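PDB 6G5Q: cytochrome P450 from Zobellia galactanivorans, which is a haem protein of the mainly helical cytochrome P450 family, binding protoporphyrin IX with iron together with 6-O-methyl-beta-D-galactopyranose. Local coordinates for residues Val29-Arg34 and Arg290-Trp295; Gly20-Gln25 and Ile57-Glu62; Asp37-Ala42 and Phe323-His328. All coordinates share one frame; numbering follows the deposited sequence.

Contact 1 (Val29-Arg34 and Arg290-Trp295); sequences VTMLLR and RISLCW. With HEM (protoporphyrin IX containing Fe), chain D.
V29-L32 and R290-L293 run side by side as parallel strands, pairing V29 with R290 through L32 with L293, their directions 27° apart. The chain of backbone bonds passes back and forth: T30 N donates to R290 O (3.0 Å), S292 N to T30 O, L32 N to S292 O (2.9 Å), and C294 N to L32 O. The last bond carries the pairing past the strands to C294, the N-cap residue of the following helix.

On the face of V29, M31, R290 and S292, the two methyls of V29 divide the work. CG1, anti to the backbone N (chi1 175°), rests 3.8 Å from S292 CB, while CG2 meets the guanidinium of R290 obliquely, 3.4 Å from NH2. S292 OG lies alongside M31 CB at 3.6 Å and is hydrogen-bonded to Q269. On the face of T30, I291, L32 and L293, L32 CD1 and I291 CD1 touch at 4.0 Å, and helix 35-43 packs on L32 and L293. Beyond the strands, W295 takes the haem methyl CMA over one ring face, and its CZ2 comes 3.3 Å from HEM O2A.

R290, buried beside V29, forms a salt bridge with D24 and gives further hydrogen bonds to the R56 and D27 carbonyls. Its charge is thus met by a carboxylate and by backbone oxygens, which would be expected to keep the buried guanidinium protonated and fixed in place.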
loop_
_atom_site.group_PDB
_atom_site.type_symbol
_atom_site.label_atom_id
_atom_site.label_comp_id
_atom_site.label_asym_id
_atom_site.label_seq_id
_atom_site.Cartn_x
_atom_site.Cartn_y
_atom_site.Cartn_z
ATOM N N VAL A 29 10.777 -17.357 7.958
ATOM C CA VAL A 29 9.500 -17.255 7.240
ATOM C C VAL A 29 9.374 -18.294 6.120
ATOM O O VAL A 29 10.306 -18.470 5.336
ATOM C CB VAL A 29 9.357 -15.837 6.618
ATOM C CG1 VAL A 29 8.097 -15.721 5.756
ATOM C CG2 VAL A 29 9.382 -14.748 7.699
ATOM N N THR A 30 8.230 -18.963 6.041
ATOM C CA THR A 30 7.846 -19.711 4.831
ATOM C C THR A 30 6.917 -18.906 3.878
ATOM O O THR A 30 5.725 -18.678 4.171
ATOM C CB THR A 30 7.144 -21.038 5.187
ATOM O OG1 THR A 30 7.914 -21.719 6.164
ATOM C CG2 THR A 30 7.025 -21.942 3.960
ATOM N N MET A 31 7.447 -18.522 2.725
ATOM C CA MET A 31 6.706 -17.683 1.799
ATOM C C MET A 31 5.741 -18.480 0.912
ATOM O O MET A 31 6.171 -19.366 0.184
ATOM C CB MET A 31 7.713 -16.902 0.954
ATOM C CG MET A 31 8.778 -16.194 1.784
ATOM S SD MET A 31 10.104 -15.443 0.813
ATOM C CE MET A 31 9.183 -14.223 -0.152
ATOM N N LEU A 32 4.446 -18.182 0.980
ATOM C CA LEU A 32 3.465 -18.799 0.079
ATOM C C LEU A 32 3.358 -18.046 -1.289
ATOM O O LEU A 32 3.081 -16.842 -1.340
ATOM C CB LEU A 32 2.117 -18.938 0.774
ATOM C CG LEU A 32 2.147 -19.592 2.179
ATOM C CD1 LEU A 32 0.745 -19.883 2.687
ATOM C CD2 LEU A 32 2.960 -20.882 2.207
ATOM N N LEU A 33 3.583 -18.759 -2.386
ATOM C CA LEU A 33 3.778 -18.113 -3.681
ATOM C C LEU A 33 2.645 -18.275 -4.716
ATOM O O LEU A 33 2.517 -17.472 -5.653
ATOM C CB LEU A 33 5.121 -18.559 -4.280
ATOM C CG LEU A 33 6.373 -18.419 -3.397
ATOM C CD1 LEU A 33 7.585 -19.029 -4.114
ATOM C CD2 LEU A 33 6.642 -16.970 -3.017
ATOM N N ARG A 34 1.842 -19.319 -4.559
ATOM C CA ARG A 34 0.757 -19.594 -5.498
ATOM C C ARG A 34 -0.539 -18.865 -5.121
ATOM O O ARG A 34 -0.949 -18.851 -3.947
ATOM C CB ARG A 34 0.534 -21.108 -5.582
ATOM C CG ARG A 34 1.705 -21.874 -6.200
ATOM C CD ARG A 34 1.448 -23.380 -6.256
ATOM N NE ARG A 34 2.554 -24.121 -6.892
ATOM C CZ ARG A 34 2.920 -25.363 -6.576
ATOM N NH1 ARG A 34 2.280 -26.015 -5.629
ATOM N NH2 ARG A 34 3.934 -25.950 -7.207
ATOM N N ARG A 290 6.319 -18.397 11.403
ATOM C CA ARG A 290 5.650 -17.440 10.503
ATOM C C ARG A 290 5.602 -17.955 9.057
ATOM O O ARG A 290 6.593 -18.515 8.565
ATOM C CB ARG A 290 6.367 -16.088 10.523
ATOM C CG ARG A 290 6.482 -15.470 11.916
ATOM C CD ARG A 290 6.816 -14.011 11.780
ATOM N NE ARG A 290 8.158 -13.845 11.236
ATOM C CZ ARG A 290 8.693 -12.687 10.864
ATOM N NH1 ARG A 290 7.976 -11.552 10.930
ATOM N NH2 ARG A 290 9.942 -12.678 10.394
ATOM N N ILE A 291 4.450 -17.772 8.406
ATOM C CA ILE A 291 4.375 -17.820 6.939
ATOM C C ILE A 291 4.244 -16.396 6.388
ATOM O O ILE A 291 4.003 -15.453 7.166
ATOM C CB ILE A 291 3.150 -18.633 6.463
ATOM C CG1 ILE A 291 1.898 -18.075 7.129
ATOM C CG2 ILE A 291 3.338 -20.124 6.720
ATOM C CD1 ILE A 291 0.781 -17.855 6.160
ATOM N N SER A 292 4.403 -16.215 5.073
ATOM C CA SER A 292 3.999 -14.950 4.454
ATOM C C SER A 292 3.022 -15.176 3.303
ATOM O O SER A 292 3.081 -16.202 2.613
ATOM C CB SER A 292 5.177 -14.090 4.029
ATOM O OG SER A 292 5.726 -14.514 2.817
ATOM N N LEU A 293 2.109 -14.224 3.138
ATOM C CA LEU A 293 1.195 -14.196 2.007
ATOM C C LEU A 293 1.893 -13.313 0.986
ATOM O O LEU A 293 1.939 -12.088 1.157
ATOM C CB LEU A 293 -0.180 -13.622 2.416
ATOM C CG LEU A 293 -0.787 -14.376 3.595
ATOM C CD1 LEU A 293 -1.899 -13.650 4.324
ATOM C CD2 LEU A 293 -1.200 -15.769 3.165
ATOM N N CYS A 294 2.484 -13.922 -0.045
ATOM C CA CYS A 294 3.293 -13.160 -0.977
ATOM C C CYS A 294 2.450 -12.674 -2.159
ATOM O O CYS A 294 2.385 -13.320 -3.238
ATOM C CB CYS A 294 4.514 -13.949 -1.430
ATOM S SG CYS A 294 5.630 -12.990 -2.488
ATOM N N TRP A 295 1.816 -11.521 -1.940
ATOM C CA TRP A 295 0.848 -10.968 -2.877
ATOM C C TRP A 295 1.487 -10.736 -4.249
ATOM O O TRP A 295 0.864 -10.997 -5.298
ATOM C CB TRP A 295 0.271 -9.633 -2.362
ATOM C CG TRP A 295 -0.051 -9.576 -0.874
ATOM C CD1 TRP A 295 0.653 -8.882 0.099
ATOM C CD2 TRP A 295 -1.166 -10.191 -0.203
ATOM N NE1 TRP A 295 0.049 -9.056 1.330
ATOM C CE2 TRP A 295 -1.073 -9.839 1.178
ATOM C CE3 TRP A 295 -2.239 -11.001 -0.632
ATOM C CZ2 TRP A 295 -2.004 -10.280 2.142
ATOM C CZ3 TRP A 295 -3.164 -11.462 0.332
ATOM C CH2 TRP A 295 -3.037 -11.087 1.716
HETATM C CHA HEM D . -4.243 -3.613 4.561
HETATM C CHB HEM D . -2.003 -2.934 0.287
HETATM C CHC HEM D . -2.657 1.801 0.641
HETATM C CHD HEM D . -4.435 1.175 5.037
HETATM C C1A HEM D . -3.581 -3.828 3.366
HETATM C C2A HEM D . -3.196 -5.101 2.849
HETATM C C3A HEM D . -2.581 -4.883 1.662
HETATM C C4A HEM D . -2.571 -3.505 1.415
HETATM C CMA HEM D . -2.013 -5.914 0.738
HETATM C CAA HEM D . -3.422 -6.496 3.410
HETATM C CBA HEM D . -2.659 -6.641 4.726
HETATM C CGA HEM D . -2.828 -7.991 5.370
HETATM O O1A HEM D . -2.411 -8.144 6.552
HETATM O O2A HEM D . -3.395 -8.948 4.767
HETATM C C1B HEM D . -2.017 -1.574 0.036
HETATM C C2B HEM D . -1.562 -1.052 -1.191
HETATM C C3B HEM D . -1.732 0.299 -1.132
HETATM C C4B HEM D . -2.323 0.540 0.212
HETATM C CMB HEM D . -0.956 -1.855 -2.305
HETATM C CAB HEM D . -1.340 1.357 -2.111
HETATM C CBB HEM D . -1.438 1.254 -3.429
HETATM C C1C HEM D . -3.196 2.056 1.876
HETATM C C2C HEM D . -3.482 3.357 2.363
HETATM C C3C HEM D . -3.955 3.177 3.659
HETATM C C4C HEM D . -3.970 1.761 3.895
HETATM C CMC HEM D . -3.277 4.663 1.575
HETATM C CAC HEM D . -4.451 4.183 4.606
HETATM C CBC HEM D . -4.343 5.483 4.409
HETATM C C1D HEM D . -4.582 -0.199 5.231
HETATM C C2D HEM D . -5.240 -0.750 6.441
HETATM C C3D HEM D . -5.202 -2.086 6.303
HETATM C C4D HEM D . -4.483 -2.331 5.032
HETATM C CMD HEM D . -5.849 0.028 7.594
HETATM C CAD HEM D . -5.716 -3.085 7.337
HETATM C CBD HEM D . -7.156 -3.528 7.058
HETATM C CGD HEM D . -7.595 -4.565 8.091
HETATM O O1D HEM D . -6.729 -5.148 8.779
HETATM O O2D HEM D . -8.816 -4.876 8.270
HETATM N NA HEM D . -3.157 -2.870 2.468
HETATM N NB HEM D . -2.488 -0.608 0.830
HETATM N NC HEM D . -3.467 1.127 2.814
HETATM N ND HEM D . -4.162 -1.166 4.427
HETATM FE FE HEM D . -3.364 -0.918 2.715
#

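Contact 2 (Gly20-Gln25 and Ile57-Glu62); sequences GEMNDQ and IVIPSE. With EMZ (6-O-methyl-beta-D-galactopyranose), chain C.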
loop_
_atom_site.group_PDB
_atom_site.type_symbol
_atom_site.label_atom_id
_atom_site.label_comp_id
_atom_site.label_asym_id
_atom_site.label_seq_id
_atom_site.Cartn_x
_atom_site.Cartn_y
_atom_site.Cartn_z
ATOM N N GLY A 20 8.899 -20.469 -0.683
ATOM C CA GLY A 20 10.270 -20.027 -0.480
ATOM C C GLY A 20 10.567 -19.857 1.006
ATOM O O GLY A 20 9.672 -20.004 1.851
ATOM N N GLU A 21 11.829 -19.596 1.326
ATOM C CA GLU A 21 12.224 -19.310 2.683
ATOM C C GLU A 21 13.017 -18.029 2.765
ATOM O O GLU A 21 13.783 -17.712 1.852
ATOM C CB GLU A 21 13.073 -20.432 3.226
ATOM C CG GLU A 21 12.327 -21.321 4.205
ATOM C CD GLU A 21 12.200 -22.760 3.735
ATOM O OE1 GLU A 21 11.176 -23.408 4.075
ATOM O OE2 GLU A 21 13.133 -23.238 3.045
ATOM N N MET A 22 12.814 -17.289 3.849
ATOM C CA MET A 22 13.701 -16.182 4.192
ATOM C C MET A 22 13.945 -16.071 5.701
ATOM O O MET A 22 13.099 -16.499 6.492
ATOM C CB MET A 22 13.229 -14.855 3.570
ATOM C CG MET A 22 11.972 -14.243 4.160
ATOM S SD MET A 22 11.710 -12.598 3.416
ATOM C CE MET A 22 12.695 -11.488 4.438
ATOM N N ASN A 23 15.109 -15.555 6.095
ATOM C CA ASN A 23 15.381 -15.284 7.516
ATOM C C ASN A 23 15.152 -13.831 7.826
ATOM O O ASN A 23 15.510 -12.936 7.037
ATOM C CB ASN A 23 16.810 -15.630 7.935
ATOM C CG ASN A 23 17.112 -17.096 7.824
ATOM O OD1 ASN A 23 16.409 -17.962 8.379
ATOM N ND2 ASN A 23 18.164 -17.393 7.092
ATOM N N ASP A 24 14.537 -13.585 8.971
ATOM C CA ASP A 24 14.297 -12.230 9.404
ATOM C C ASP A 24 14.396 -12.299 10.901
ATOM O O ASP A 24 13.580 -12.969 11.549
ATOM C CB ASP A 24 12.924 -11.720 8.913
ATOM C CG ASP A 24 12.444 -10.470 9.658
ATOM O OD1 ASP A 24 13.241 -9.519 9.818
ATOM O OD2 ASP A 24 11.269 -10.447 10.094
ATOM N N GLN A 25 15.444 -11.660 11.430
ATOM C CA GLN A 25 15.692 -11.557 12.877
ATOM C C GLN A 25 15.465 -12.868 13.638
ATOM O O GLN A 25 14.754 -12.874 14.647
ATOM C CB GLN A 25 14.863 -10.416 13.496
ATOM C CG GLN A 25 15.101 -9.067 12.842
ATOM C CD GLN A 25 14.555 -7.905 13.652
ATOM O OE1 GLN A 25 14.131 -8.056 14.808
ATOM N NE2 GLN A 25 14.575 -6.726 13.049
ATOM N N ILE A 57 3.813 -9.966 12.790
ATOM C CA ILE A 57 3.392 -10.373 11.432
ATOM C C ILE A 57 4.063 -9.549 10.332
ATOM O O ILE A 57 4.094 -9.969 9.187
ATOM C CB ILE A 57 1.858 -10.397 11.203
ATOM C CG1 ILE A 57 1.279 -8.969 11.220
ATOM C CG2 ILE A 57 1.169 -11.409 12.132
ATOM C CD1 ILE A 57 -0.213 -8.914 11.251
ATOM N N VAL A 58 4.622 -8.387 10.677
ATOM C CA VAL A 58 5.347 -7.578 9.678
ATOM C C VAL A 58 6.689 -8.229 9.256
ATOM O O VAL A 58 7.328 -8.928 10.051
ATOM C CB VAL A 58 5.534 -6.119 10.156
ATOM C CG1 VAL A 58 6.164 -5.253 9.062
ATOM C CG2 VAL A 58 4.186 -5.530 10.591
ATOM N N ILE A 59 7.079 -8.022 8.000
ATOM C CA ILE A 59 8.360 -8.490 7.497
ATOM C C ILE A 59 9.080 -7.388 6.733
ATOM O O ILE A 59 8.703 -7.085 5.593
ATOM C CB ILE A 59 8.215 -9.721 6.588
ATOM C CG1 ILE A 59 7.602 -10.884 7.368
ATOM C CG2 ILE A 59 9.573 -10.095 5.974
ATOM C CD1 ILE A 59 6.830 -11.821 6.472
ATOM N N PRO A 60 10.144 -6.820 7.318
ATOM C CA PRO A 60 10.798 -7.348 8.527
ATOM C C PRO A 60 10.035 -7.122 9.833
ATOM O O PRO A 60 9.281 -6.145 9.934
ATOM C CB PRO A 60 12.130 -6.582 8.554
ATOM C CG PRO A 60 11.835 -5.274 7.872
ATOM C CD PRO A 60 10.804 -5.592 6.819
ATOM N N SER A 61 10.247 -8.023 10.806
ATOM C CA SER A 61 9.571 -8.006 12.119
ATOM C C SER A 61 9.783 -6.692 12.834
ATOM O O SER A 61 10.848 -6.105 12.724
ATOM C CB SER A 61 10.102 -9.120 12.996
ATOM O OG SER A 61 9.499 -9.079 14.280
ATOM N N GLU A 62 8.766 -6.222 13.547
ATOM C CA GLU A 62 8.834 -4.930 14.222
ATOM C C GLU A 62 8.664 -5.097 15.720
ATOM O O GLU A 62 8.461 -4.091 16.423
ATOM C CB GLU A 62 7.759 -3.954 13.689
ATOM C CG GLU A 62 7.920 -3.520 12.232
ATOM C CD GLU A 62 6.793 -2.625 11.701
ATOM O OE1 GLU A 62 5.714 -2.474 12.334
ATOM O OE2 GLU A 62 6.996 -2.070 10.604
HETATM C C4 EMZ C . 1.878 -1.852 9.454
HETATM C C5 EMZ C . 1.672 -2.376 8.007
HETATM C C6 EMZ C . 0.218 -2.317 7.573
HETATM C C3 EMZ C . 3.369 -1.756 9.738
HETATM C CAM EMZ C . -1.162 -3.402 6.105
HETATM O O6 EMZ C . 0.132 -2.821 6.238
HETATM O O5 EMZ C . 2.367 -1.561 7.026
HETATM C C1 EMZ C . 3.726 -1.755 7.330
HETATM O O1 EMZ C . 4.530 -1.313 6.259
HETATM C C2 EMZ C . 3.924 -0.916 8.602
HETATM O O2 EMZ C . 5.255 -0.533 8.844
HETATM O O3 EMZ C . 3.663 -1.103 10.984
HETATM O O4 EMZ C . 1.280 -0.547 9.571
#
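D24 and S61 join the end of an edge strand to a loop that lies over the sheet. Strand 19-22 borders the mixed sheet of the P450 fold, and 57-62 belongs to the long connection leading to helix 79-92, probably the B-C region of the family.

From CB, which is directed toward the loop, the D24 side chain turns anti to its backbone nitrogen (chi1 163°) and carries the carboxylate against the backbone of P60 and S61. CG comes 3.7 Å from P60 CA. OD1 lies 3.4 Å from P60 CB, an oblique contact with the proline ring, whose preceding peptide bond is cis. OD2 does the polar work: it accepts the amide N-H of S61 at 2.7 Å on its syn lone pair, with an angle of 150° at the hydrogen, and sits close to S61 CB as well. The same oxygen forms a salt bridge with R290, so one carboxylate atom ties the loop backbone to strand 290-293, the second strand in from this edge, and the arginine would be expected to stabilise its negative charge.

M22 adds an apolar link. Its chain bends at the thioether (chi3 -86°) to bring CE within 3.7 Å of I59 CG2, and I59 also packs on V29, R290 and S292. One residue beyond S61, E62 has its CB directed away from the strand and grips the sugar with both carboxylate oxygens, OE1 accepting EMZ O3 at 2.8 Å and OE2 accepting EMZ O2 at 2.9 Å.

Contact 3 (Asp37-Ala42 and Phe323-His328); sequences DVRKSA and FGFSHH. With HEM (protoporphyrin IX containing Fe), chain D.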
loop_
_atom_site.group_PDB
_atom_site.type_symbol
_atom_site.label_atom_id
_atom_site.label_comp_id
_atom_site.label_asym_id
_atom_site.label_seq_id
_atom_site.Cartn_x
_atom_site.Cartn_y
_atom_site.Cartn_z
ATOM N N ASP A 37 -3.187 -20.791 -3.000
ATOM C CA ASP A 37 -2.769 -20.950 -1.600
ATOM C C ASP A 37 -2.779 -19.641 -0.826
ATOM O O ASP A 37 -3.108 -19.648 0.360
ATOM C CB ASP A 37 -1.366 -21.553 -1.485
ATOM C CG ASP A 37 -1.241 -22.902 -2.199
ATOM O OD1 ASP A 37 -2.084 -23.814 -1.963
ATOM O OD2 ASP A 37 -0.281 -23.050 -2.998
ATOM N N VAL A 38 -2.410 -18.528 -1.482
ATOM C CA VAL A 38 -2.433 -17.235 -0.824
ATOM C C VAL A 38 -3.877 -16.914 -0.402
ATOM O O VAL A 38 -4.095 -16.471 0.711
ATOM C CB VAL A 38 -1.753 -16.126 -1.661
ATOM C CG1 VAL A 38 -2.086 -14.716 -1.153
ATOM C CG2 VAL A 38 -0.245 -16.332 -1.650
ATOM N N ARG A 39 -4.860 -17.215 -1.259
ATOM C CA ARG A 39 -6.263 -16.962 -0.932
ATOM C C ARG A 39 -6.778 -17.833 0.205
ATOM O O ARG A 39 -7.412 -17.302 1.143
ATOM C CB ARG A 39 -7.193 -17.086 -2.144
ATOM C CG ARG A 39 -6.736 -16.271 -3.336
ATOM C CD ARG A 39 -7.844 -15.451 -3.981
ATOM N NE ARG A 39 -8.719 -16.235 -4.851
ATOM C CZ ARG A 39 -9.683 -15.702 -5.592
ATOM N NH1 ARG A 39 -9.864 -14.388 -5.648
ATOM N NH2 ARG A 39 -10.447 -16.482 -6.311
ATOM N N LYS A 40 -6.536 -19.147 0.109
ATOM C CA LYS A 40 -7.037 -20.080 1.110
ATOM C C LYS A 40 -6.434 -19.685 2.449
ATOM O O LYS A 40 -7.140 -19.663 3.449
ATOM C CB LYS A 40 -6.704 -21.555 0.771
ATOM C CG LYS A 40 -7.611 -22.199 -0.277
ATOM N N SER A 41 -5.137 -19.357 2.466
ATOM C CA SER A 41 -4.473 -19.049 3.726
ATOM C C SER A 41 -4.922 -17.697 4.281
ATOM O O SER A 41 -5.016 -17.557 5.500
ATOM C CB SER A 41 -2.953 -19.080 3.603
ATOM O OG SER A 41 -2.506 -20.328 3.139
ATOM N N ALA A 42 -5.199 -16.712 3.408
ATOM C CA ALA A 42 -5.618 -15.385 3.879
ATOM C C ALA A 42 -6.994 -15.514 4.499
ATOM O O ALA A 42 -7.324 -14.795 5.428
ATOM C CB ALA A 42 -5.638 -14.377 2.753
ATOM N N PHE A 323 -4.402 -5.699 -2.884
ATOM C CA PHE A 323 -5.021 -5.090 -1.719
ATOM C C PHE A 323 -5.440 -6.202 -0.731
ATOM O O PHE A 323 -6.364 -6.000 0.087
ATOM C CB PHE A 323 -6.274 -4.279 -2.111
ATOM C CG PHE A 323 -5.973 -2.994 -2.860
ATOM C CD1 PHE A 323 -5.098 -2.034 -2.321
ATOM C CD2 PHE A 323 -6.576 -2.724 -4.116
ATOM C CE1 PHE A 323 -4.844 -0.845 -2.994
ATOM C CE2 PHE A 323 -6.329 -1.529 -4.803
ATOM C CZ PHE A 323 -5.467 -0.586 -4.232
ATOM N N GLY A 324 -4.772 -7.368 -0.795
ATOM C CA GLY A 324 -5.084 -8.464 0.120
ATOM C C GLY A 324 -6.341 -9.227 -0.264
ATOM O O GLY A 324 -6.826 -9.143 -1.397
ATOM N N PHE A 325 -6.879 -9.985 0.687
ATOM C CA PHE A 325 -7.976 -10.880 0.413
ATOM C C PHE A 325 -8.674 -11.202 1.700
ATOM O O PHE A 325 -8.026 -11.398 2.731
ATOM C CB PHE A 325 -7.469 -12.182 -0.242
ATOM C CG PHE A 325 -8.576 -13.089 -0.700
ATOM C CD1 PHE A 325 -9.447 -12.707 -1.739
ATOM C CD2 PHE A 325 -8.794 -14.314 -0.069
ATOM C CE1 PHE A 325 -10.507 -13.531 -2.126
ATOM C CE2 PHE A 325 -9.842 -15.165 -0.468
ATOM C CZ PHE A 325 -10.697 -14.775 -1.492
ATOM N N SER A 326 -9.998 -11.275 1.622
ATOM C CA SER A 326 -10.842 -11.680 2.716
ATOM C C SER A 326 -10.732 -10.642 3.855
ATOM O O SER A 326 -10.660 -9.430 3.575
ATOM C CB SER A 326 -10.489 -13.116 3.149
ATOM O OG SER A 326 -11.416 -13.589 4.119
ATOM N N HIS A 327 -10.653 -11.105 5.108
ATOM C CA HIS A 327 -10.819 -10.258 6.281
ATOM C C HIS A 327 -10.067 -8.968 6.295
ATOM O O HIS A 327 -10.665 -7.926 6.577
ATOM C CB HIS A 327 -10.557 -11.062 7.573
ATOM C CG HIS A 327 -11.429 -12.274 7.653
ATOM N ND1 HIS A 327 -10.987 -13.534 7.279
ATOM C CD2 HIS A 327 -12.751 -12.405 7.948
ATOM C CE1 HIS A 327 -11.989 -14.393 7.378
ATOM N NE2 HIS A 327 -13.067 -13.732 7.770
ATOM N N HIS A 328 -8.766 -9.027 6.026
ATOM C CA HIS A 328 -7.928 -7.842 6.186
ATOM C C HIS A 328 -7.767 -7.016 4.892
ATOM O O HIS A 328 -6.861 -6.187 4.813
ATOM C CB HIS A 328 -6.559 -8.223 6.788
ATOM C CG HIS A 328 -6.647 -8.709 8.202
ATOM N ND1 HIS A 328 -6.692 -7.848 9.285
ATOM C CD2 HIS A 328 -6.734 -9.963 8.712
ATOM C CE1 HIS A 328 -6.812 -8.549 10.397
ATOM N NE2 HIS A 328 -6.835 -9.835 10.078
HETATM C CHA HEM D . -4.243 -3.613 4.561
HETATM C CHB HEM D . -2.003 -2.934 0.287
HETATM C CHC HEM D . -2.657 1.801 0.641
HETATM C CHD HEM D . -4.435 1.175 5.037
HETATM C C1A HEM D . -3.581 -3.828 3.366
HETATM C C2A HEM D . -3.196 -5.101 2.849
HETATM C C3A HEM D . -2.581 -4.883 1.662
HETATM C C4A HEM D . -2.571 -3.505 1.415
HETATM C CMA HEM D . -2.013 -5.914 0.738
HETATM C CAA HEM D . -3.422 -6.496 3.410
HETATM C CBA HEM D . -2.659 -6.641 4.726
HETATM C CGA HEM D . -2.828 -7.991 5.370
HETATM O O1A HEM D . -2.411 -8.144 6.552
HETATM O O2A HEM D . -3.395 -8.948 4.767
HETATM C C1B HEM D . -2.017 -1.574 0.036
HETATM C C2B HEM D . -1.562 -1.052 -1.191
HETATM C C3B HEM D . -1.732 0.299 -1.132
HETATM C C4B HEM D . -2.323 0.540 0.212
HETATM C CMB HEM D . -0.956 -1.855 -2.305
HETATM C CAB HEM D . -1.340 1.357 -2.111
HETATM C CBB HEM D . -1.438 1.254 -3.429
HETATM C C1C HEM D . -3.196 2.056 1.876
HETATM C C2C HEM D . -3.482 3.357 2.363
HETATM C C3C HEM D . -3.955 3.177 3.659
HETATM C C4C HEM D . -3.970 1.761 3.895
HETATM C CMC HEM D . -3.277 4.663 1.575
HETATM C CAC HEM D . -4.451 4.183 4.606
HETATM C CBC HEM D . -4.343 5.483 4.409
HETATM C C1D HEM D . -4.582 -0.199 5.231
HETATM C C2D HEM D . -5.240 -0.750 6.441
HETATM C C3D HEM D . -5.202 -2.086 6.303
HETATM C C4D HEM D . -4.483 -2.331 5.032
HETATM C CMD HEM D . -5.849 0.028 7.594
HETATM C CAD HEM D . -5.716 -3.085 7.337
HETATM C CBD HEM D . -7.156 -3.528 7.058
HETATM C CGD HEM D . -7.595 -4.565 8.091
HETATM O O1D HEM D . -6.729 -5.148 8.779
HETATM O O2D HEM D . -8.816 -4.876 8.270
HETATM N NA HEM D . -3.157 -2.870 2.468
HETATM N NB HEM D . -2.488 -0.608 0.830
HETATM N NC HEM D . -3.467 1.127 2.814
HETATM N ND HEM D . -4.162 -1.166 4.427
HETATM FE FE HEM D . -3.364 -0.918 2.715
#
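The haem-binding loop of the P450 fold, whose cysteine in this family supplies the proximal ligand of the iron, leans here on helix 35-43 through F325. The phenyl ring lies under R39: CD stands over its centre, 3.7 Å from the centroid and only 9° off the normal, a CH-pi contact. Bends at chi2 and chi3 fold the arginine back across the ring, so that NH1 comes 3.7 Å from F325 CE1, with the guanidinium tilted 30° from the ring plane. A42 approaches differently, its CB at the ring edge and 4.1 Å from F325 CB. The backbone takes part as well, R39 O lying 3.5 Å from F325 CD2.

Three residues after F325, H328 turns its imidazole edge to a propionate; ND1 donates to HEM O1D at 2.7 Å in a nearly straight bond (167°), and the acceptor lies in the ring plane. F323 approaches the porphyrin obliquely, with CD1 3.8 Å from HEM C2B.

Between the two segments the attachment is thus by packing alone, whereas the haem is held both by packing, from F323, and by the hydrogen bond of H328. That bond, together with those from H80, R84 and R272, would be expected to offset the negative charge of the propionates.

In the fold
From the N terminus, the chain passes 20-25, 29-34 and 37-42 in quick succession, then meets their partners in the same order, at 57-62, 290-295 and 323-328. Every pair of contacts therefore crosses and none nests. Contact 2 closes the shortest loop; contacts 1 and 3 each span most of the helical body and bring late parts of the chain back to the N-terminal region. Contacts 1 and 2 share the mixed sheet, strand 29-32 lying between 19-22 and 290-293. Contact 3 adjoins contact 1 where V38 and G324 pack on W295, and both reach the haem. Contact 2 connects the sheet with the sugar instead, and does not touch contact 3.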